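Local coordinates for G protein alpha subunit (Entamoeba histolytica, PDB 4FID), which probably acts as a signal transducer, binding guanine nucleotide and hydrolysing GTP as the alpha subunit of a heterotrimeric G protein, at residues A[31-36]-A[136-141]; A[42-47]-A[142-147]. All blocks are in the same frame, centred on the assembly; numbering follows the deposited sequence.

Interaction 1: residues A[31-36]-A[136-141]; sequences GGFPEQ and PTEEDL
E138 turns CG opposite its own carbonyl carbon (chi1 -67°), and F33 does the same. From E138 the rest of the chain runs out extended, so its carboxylate reaches the turn at G32, while the F33 ring swings toward L141. E138 OE1 accepts the F33 backbone N-H over 2.7 Å, nearly straight at 160°, through the anti lone pair, the one turned away from OE2. Glutamate is long enough to span from a helix start to a backbone amide. G32 has a positive phi, which glycine adopts readily, and with no side chain it lets the carboxylate lie alongside its CA.

In this G-alpha fold, 31-36 lies in the connection from the Ras-like into the all-helical domain, and 136-141 starts helix 138-143, the last before the chain returns. One turn along that helix from E138, L141 CD2 sits over one face of the F33 ring, toward its rim, 4.0 Å from F33 CG. K23, K26 and I27 of helix 18-28 also pack on F33; a flat ring suits such a site, and the leucine methyl offers its face an apolar surface. A capping box fixes the helix start: D140 N donates to T137 OG1 (3.2 Å), and T137 N meets D140 OD2 from above the carboxylate plane. That buried carboxylate also takes a salt bridge from R128 and hydrogen bonds from Y121 and Y134.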
loop_
_atom_site.group_PDB
_atom_site.type_symbol
_atom_site.label_atom_id
_atom_site.label_comp_id
_atom_site.label_asym_id
_atom_site.label_seq_id
_atom_site.Cartn_x
_atom_site.Cartn_y
_atom_site.Cartn_z
ATOM N N GLY A 31 15.801 -12.812 -1.204
ATOM C CA GLY A 31 16.628 -12.741 -2.396
ATOM C C GLY A 31 16.026 -11.936 -3.539
ATOM O O GLY A 31 16.402 -12.088 -4.705
ATOM N N GLY A 32 15.083 -11.068 -3.220
ATOM C CA GLY A 32 14.387 -10.368 -4.275
ATOM C C GLY A 32 13.637 -11.338 -5.161
ATOM O O GLY A 32 13.350 -12.472 -4.774
ATOM N N PHE A 33 13.308 -10.880 -6.357
ATOM C CA PHE A 33 12.543 -11.671 -7.299
ATOM C C PHE A 33 13.360 -11.922 -8.549
ATOM O O PHE A 33 13.864 -10.989 -9.171
ATOM C CB PHE A 33 11.235 -10.967 -7.647
ATOM C CG PHE A 33 10.337 -10.763 -6.462
ATOM C CD1 PHE A 33 10.553 -9.702 -5.578
ATOM C CD2 PHE A 33 9.284 -11.638 -6.213
ATOM C CE1 PHE A 33 9.733 -9.521 -4.478
ATOM C CE2 PHE A 33 8.455 -11.455 -5.116
ATOM C CZ PHE A 33 8.682 -10.395 -4.250
ATOM N N PRO A 34 13.520 -13.203 -8.897
ATOM C CA PRO A 34 14.244 -13.626 -10.097
ATOM C C PRO A 34 13.469 -13.317 -11.367
ATOM O O PRO A 34 12.247 -13.185 -11.354
ATOM C CB PRO A 34 14.391 -15.135 -9.910
ATOM C CG PRO A 34 13.334 -15.514 -8.930
ATOM C CD PRO A 34 13.168 -14.334 -8.025
ATOM N N GLU A 35 14.199 -13.207 -12.463
ATOM C CA GLU A 35 13.613 -12.799 -13.722
ATOM C C GLU A 35 12.323 -13.527 -14.079
ATOM O O GLU A 35 11.391 -12.899 -14.572
ATOM C CB GLU A 35 14.627 -12.931 -14.862
ATOM C CG GLU A 35 14.103 -12.422 -16.199
ATOM C CD GLU A 35 15.102 -12.589 -17.331
ATOM O OE1 GLU A 35 16.224 -13.085 -17.081
ATOM O OE2 GLU A 35 14.758 -12.223 -18.477
ATOM N N GLN A 36 12.251 -14.836 -13.859
ATOM C CA GLN A 36 11.051 -15.560 -14.296
ATOM C C GLN A 36 9.823 -15.246 -13.444
ATOM O O GLN A 36 8.706 -15.250 -13.954
ATOM C CB GLN A 36 11.266 -17.077 -14.440
ATOM C CG GLN A 36 11.727 -17.778 -13.188
ATOM C CD GLN A 36 13.238 -17.909 -13.133
ATOM O OE1 GLN A 36 13.897 -18.071 -14.166
ATOM N NE2 GLN A 36 13.794 -17.845 -11.926
ATOM N N PRO A 136 9.590 -6.713 -16.421
ATOM C CA PRO A 136 9.423 -5.871 -15.231
ATOM C C PRO A 136 10.610 -5.960 -14.289
ATOM O O PRO A 136 11.199 -7.023 -14.132
ATOM C CB PRO A 136 8.169 -6.453 -14.565
ATOM C CG PRO A 136 7.380 -6.999 -15.685
ATOM C CD PRO A 136 8.418 -7.576 -16.638
ATOM N N THR A 137 10.952 -4.836 -13.673
ATOM C CA THR A 137 11.991 -4.792 -12.659
ATOM C C THR A 137 11.364 -4.923 -11.262
ATOM O O THR A 137 10.148 -4.818 -11.102
ATOM C CB THR A 137 12.709 -3.448 -12.717
ATOM O OG1 THR A 137 11.831 -2.417 -12.222
ATOM C CG2 THR A 137 13.118 -3.124 -14.120
ATOM N N GLU A 138 12.189 -5.143 -10.245
ATOM C CA GLU A 138 11.684 -5.214 -8.873
ATOM C C GLU A 138 10.984 -3.932 -8.486
ATOM O O GLU A 138 10.031 -3.951 -7.695
ATOM C CB GLU A 138 12.794 -5.533 -7.887
ATOM C CG GLU A 138 13.359 -6.950 -8.062
ATOM C CD GLU A 138 14.418 -7.295 -7.033
ATOM O OE1 GLU A 138 14.484 -8.465 -6.613
ATOM O OE2 GLU A 138 15.186 -6.394 -6.635
ATOM N N GLU A 139 11.415 -2.813 -9.069
ATOM C CA GLU A 139 10.799 -1.537 -8.719
ATOM C C GLU A 139 9.368 -1.467 -9.314
ATOM O O GLU A 139 8.429 -1.010 -8.661
ATOM C CB GLU A 139 11.704 -0.365 -9.122
ATOM C CG GLU A 139 11.392 0.980 -8.475
ATOM C CD GLU A 139 11.572 0.961 -6.962
ATOM O OE1 GLU A 139 12.617 0.458 -6.492
ATOM O OE2 GLU A 139 10.670 1.446 -6.236
ATOM N N ASP A 140 9.196 -1.957 -10.532
ATOM C CA ASP A 140 7.858 -2.068 -11.103
ATOM C C ASP A 140 6.951 -2.886 -10.189
ATOM O O ASP A 140 5.814 -2.513 -9.950
ATOM C CB ASP A 140 7.909 -2.695 -12.511
ATOM C CG ASP A 140 8.697 -1.837 -13.509
ATOM O OD1 ASP A 140 8.878 -0.636 -13.209
ATOM O OD2 ASP A 140 9.136 -2.350 -14.575
ATOM N N LEU A 141 7.448 -4.007 -9.676
ATOM C CA LEU A 141 6.620 -4.867 -8.834
ATOM C C LEU A 141 6.212 -4.165 -7.541
ATOM O O LEU A 141 5.120 -4.425 -7.014
ATOM C CB LEU A 141 7.339 -6.174 -8.493
ATOM C CG LEU A 141 7.101 -7.446 -9.310
ATOM C CD1 LEU A 141 7.196 -7.184 -10.815
ATOM C CD2 LEU A 141 8.083 -8.558 -8.871
#

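Interaction 2: residues A[42-47]-A[142-147]; sequences KSSICS and IHNRTK. With GDP (guanosine-5'-diphosphate), chain C.
N144 lays its flat amide against residues 42-47, the first turns of helix 42-62, with I45 over one face and S44 near the nitrogen. CG1 of I45 stands almost directly above the amide carbon, 3.4 Å from N144 CG, while the two side chains as a whole run at a slant to one another. N144 points its CG away from its own backbone N (chi1 -165°), which carries the amide out from the end of helix 138-143 toward this neighbour. There N144 ND2 donates to S44 OG at 3.2 Å, but the bond is bent to 123° and therefore weak. The stronger polar hold is on the other end of the group, where N144 OD1 accepts from the side-chain amide of N48, one turn further along the same helix. Asparagine fits here because it offers a donor and an acceptor on one short plane; the CG1 methylene of isoleucine gives an apolar surface for the amide face, with L122 touching both residues.

The next residue turns to GDP. The R145 chain bends at its second and third torsions and runs along the O3'-C4'-O4' side of the ribose, so that R145 NE donates to GDP O3' (3.2 Å, 148°). Its guanidinium presents an edge to the sugar, with GDP O4' in its plane and 3.5 Å from R145 NH2. E15 and D117 lie at long, weak ion-pair distance. Residues 144-147 probably correspond to the start of the first switch region in other G-alpha subunits.

Held at OD1 by N48 and only weakly at ND2 by S44, the N144 amide is probably restrained in rotation, linking the backbone just before R145 to helix 42-62.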
loop_
_atom_site.group_PDB
_atom_site.type_symbol
_atom_site.label_atom_id
_atom_site.label_comp_id
_atom_site.label_asym_id
_atom_site.label_seq_id
_atom_site.Cartn_x
_atom_site.Cartn_y
_atom_site.Cartn_z
ATOM N N LYS A 42 4.074 -8.944 -16.332
ATOM C CA LYS A 42 4.109 -8.110 -17.526
ATOM C C LYS A 42 2.717 -7.699 -17.994
ATOM O O LYS A 42 2.509 -6.552 -18.392
ATOM C CB LYS A 42 4.889 -8.802 -18.668
ATOM C CG LYS A 42 5.021 -7.981 -19.949
ATOM C CD LYS A 42 5.773 -8.736 -21.065
ATOM C CE LYS A 42 5.773 -7.941 -22.398
ATOM N NZ LYS A 42 6.654 -8.514 -23.473
ATOM N N SER A 43 1.760 -8.618 -17.962
ATOM C CA SER A 43 0.453 -8.322 -18.557
ATOM C C SER A 43 -0.364 -7.363 -17.732
ATOM O O SER A 43 -1.013 -6.475 -18.275
ATOM C CB SER A 43 -0.347 -9.585 -18.848
ATOM O OG SER A 43 0.014 -10.085 -20.124
ATOM N N SER A 44 -0.323 -7.524 -16.419
ATOM C CA SER A 44 -1.133 -6.666 -15.583
ATOM C C SER A 44 -0.523 -5.274 -15.563
ATOM O O SER A 44 -1.248 -4.277 -15.557
ATOM C CB SER A 44 -1.303 -7.231 -14.174
ATOM O OG SER A 44 -0.183 -6.934 -13.384
ATOM N N ILE A 45 0.801 -5.192 -15.580
ATOM C CA ILE A 45 1.444 -3.884 -15.649
ATOM C C ILE A 45 1.118 -3.194 -16.971
ATOM O O ILE A 45 0.721 -2.021 -16.995
ATOM C CB ILE A 45 2.954 -3.974 -15.474
ATOM C CG1 ILE A 45 3.279 -4.416 -14.043
ATOM C CG2 ILE A 45 3.599 -2.625 -15.810
ATOM C CD1 ILE A 45 4.738 -4.778 -13.850
ATOM N N CYS A 46 1.249 -3.930 -18.066
ATOM C CA CYS A 46 0.921 -3.358 -19.364
ATOM C C CYS A 46 -0.557 -2.957 -19.447
ATOM O O CYS A 46 -0.895 -1.903 -19.974
ATOM C CB CYS A 46 1.341 -4.296 -20.503
ATOM S SG CYS A 46 3.158 -4.442 -20.658
ATOM N N SER A 47 -1.427 -3.790 -18.898
ATOM C CA SER A 47 -2.850 -3.488 -18.825
ATOM C C SER A 47 -3.160 -2.223 -17.993
ATOM O O SER A 47 -3.939 -1.352 -18.421
ATOM C CB SER A 47 -3.598 -4.697 -18.254
ATOM O OG SER A 47 -4.987 -4.453 -18.211
ATOM N N ILE A 142 7.093 -3.303 -7.022
ATOM C CA ILE A 142 6.792 -2.523 -5.829
ATOM C C ILE A 142 5.615 -1.595 -6.090
ATOM O O ILE A 142 4.715 -1.465 -5.253
ATOM C CB ILE A 142 7.992 -1.644 -5.382
ATOM C CG1 ILE A 142 9.127 -2.501 -4.798
ATOM C CG2 ILE A 142 7.523 -0.518 -4.408
ATOM C CD1 ILE A 142 8.694 -3.342 -3.648
ATOM N N HIS A 143 5.614 -0.963 -7.263
ATOM C CA HIS A 143 4.631 0.080 -7.557
ATOM C C HIS A 143 3.352 -0.426 -8.189
ATOM O O HIS A 143 2.345 0.283 -8.219
ATOM C CB HIS A 143 5.228 1.152 -8.461
ATOM C CG HIS A 143 6.185 2.050 -7.764
ATOM N ND1 HIS A 143 7.531 1.765 -7.656
ATOM C CD2 HIS A 143 5.996 3.236 -7.142
ATOM C CE1 HIS A 143 8.131 2.738 -6.990
ATOM N NE2 HIS A 143 7.223 3.642 -6.670
ATOM N N ASN A 144 3.376 -1.634 -8.715
ATOM C CA ASN A 144 2.192 -2.103 -9.406
ATOM C C ASN A 144 1.143 -2.660 -8.471
ATOM O O ASN A 144 1.449 -3.265 -7.450
ATOM C CB ASN A 144 2.521 -3.118 -10.479
ATOM C CG ASN A 144 1.370 -3.319 -11.429
ATOM O OD1 ASN A 144 0.870 -2.347 -11.994
ATOM N ND2 ASN A 144 0.925 -4.579 -11.605
ATOM N N ARG A 145 -0.110 -2.454 -8.843
ATOM C CA ARG A 145 -1.220 -2.978 -8.074
ATOM C C ARG A 145 -1.454 -4.460 -8.378
ATOM O O ARG A 145 -1.650 -4.839 -9.535
ATOM C CB ARG A 145 -2.467 -2.141 -8.364
ATOM C CG ARG A 145 -2.175 -0.641 -8.353
ATOM C CD ARG A 145 -3.335 0.168 -7.790
ATOM N NE ARG A 145 -3.136 0.601 -6.405
ATOM C CZ ARG A 145 -4.097 1.127 -5.648
ATOM N NH1 ARG A 145 -5.320 1.280 -6.142
ATOM N NH2 ARG A 145 -3.844 1.492 -4.396
ATOM N N THR A 146 -1.398 -5.299 -7.346
ATOM C CA THR A 146 -1.840 -6.691 -7.476
ATOM C C THR A 146 -2.777 -7.077 -6.339
ATOM O O THR A 146 -2.693 -6.525 -5.241
ATOM C CB THR A 146 -0.669 -7.709 -7.513
ATOM O OG1 THR A 146 0.215 -7.468 -6.412
ATOM C CG2 THR A 146 0.095 -7.613 -8.818
ATOM N N LYS A 147 -3.668 -8.025 -6.618
ATOM C CA LYS A 147 -4.557 -8.577 -5.602
ATOM C C LYS A 147 -3.958 -9.840 -5.001
ATOM O O LYS A 147 -3.968 -10.890 -5.640
ATOM C CB LYS A 147 -5.907 -8.933 -6.219
ATOM C CG LYS A 147 -6.663 -7.767 -6.808
ATOM C CD LYS A 147 -7.917 -8.258 -7.511
ATOM C CE LYS A 147 -8.644 -7.126 -8.215
ATOM N NZ LYS A 147 -9.741 -7.641 -9.079
HETATM P PB GDP C . -2.788 -5.210 -0.070
HETATM O O1B GDP C . -2.431 -6.370 -0.965
HETATM O O2B GDP C . -4.291 -5.141 0.073
HETATM O O3B GDP C . -2.156 -5.465 1.275
HETATM O O3A GDP C . -2.271 -3.785 -0.664
HETATM P PA GDP C . -1.177 -3.621 -1.860
HETATM O O1A GDP C . 0.232 -3.872 -1.365
HETATM O O2A GDP C . -1.495 -4.535 -3.031
HETATM O "O5'" GDP C . -1.360 -2.085 -2.338
HETATM C "C5'" GDP C . -1.692 -1.790 -3.699
HETATM C "C4'" GDP C . -1.089 -0.464 -4.184
HETATM O "O4'" GDP C . -0.741 0.413 -3.103
HETATM C "C3'" GDP C . 0.170 -0.663 -5.028
HETATM O "O3'" GDP C . -0.004 -0.036 -6.315
HETATM C "C2'" GDP C . 1.287 -0.009 -4.227
HETATM O "O2'" GDP C . 2.289 0.567 -5.086
HETATM C "C1'" GDP C . 0.531 1.012 -3.372
HETATM N N9 GDP C . 1.257 1.387 -2.122
HETATM C C8 GDP C . 1.474 0.633 -1.022
HETATM N N7 GDP C . 2.174 1.324 -0.081
HETATM C C5 GDP C . 2.415 2.552 -0.575
HETATM C C6 GDP C . 3.105 3.788 -0.123
HETATM O O6 GDP C . 3.648 3.851 0.996
HETATM N N1 GDP C . 3.141 4.840 -0.947
HETATM C C2 GDP C . 2.556 4.815 -2.162
HETATM N N2 GDP C . 2.620 5.923 -2.934
HETATM N N3 GDP C . 1.904 3.726 -2.647
HETATM C C4 GDP C . 1.804 2.589 -1.915
#

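Overall arrangement
From the N terminus the chain passes through the P-loop and helix 18-28, then reaches 31-36, helix 35-39 and 42-47 in turn. With helix 42-62 it enters the all-helical domain, about half helix and without strands, and returns through helix 138-143, where 136-141 leads directly into 142-147. Interaction 1 closes a loop of about a hundred residues and interaction 2 a slightly shorter one; because the four segments alternate, the loops cross. They meet where P136 CB packs on I45 CD1 at 3.9 Å. Together they tie the outgoing connection and the first long helix of the helical domain to the returning segment, which in interaction 2 reaches GDP.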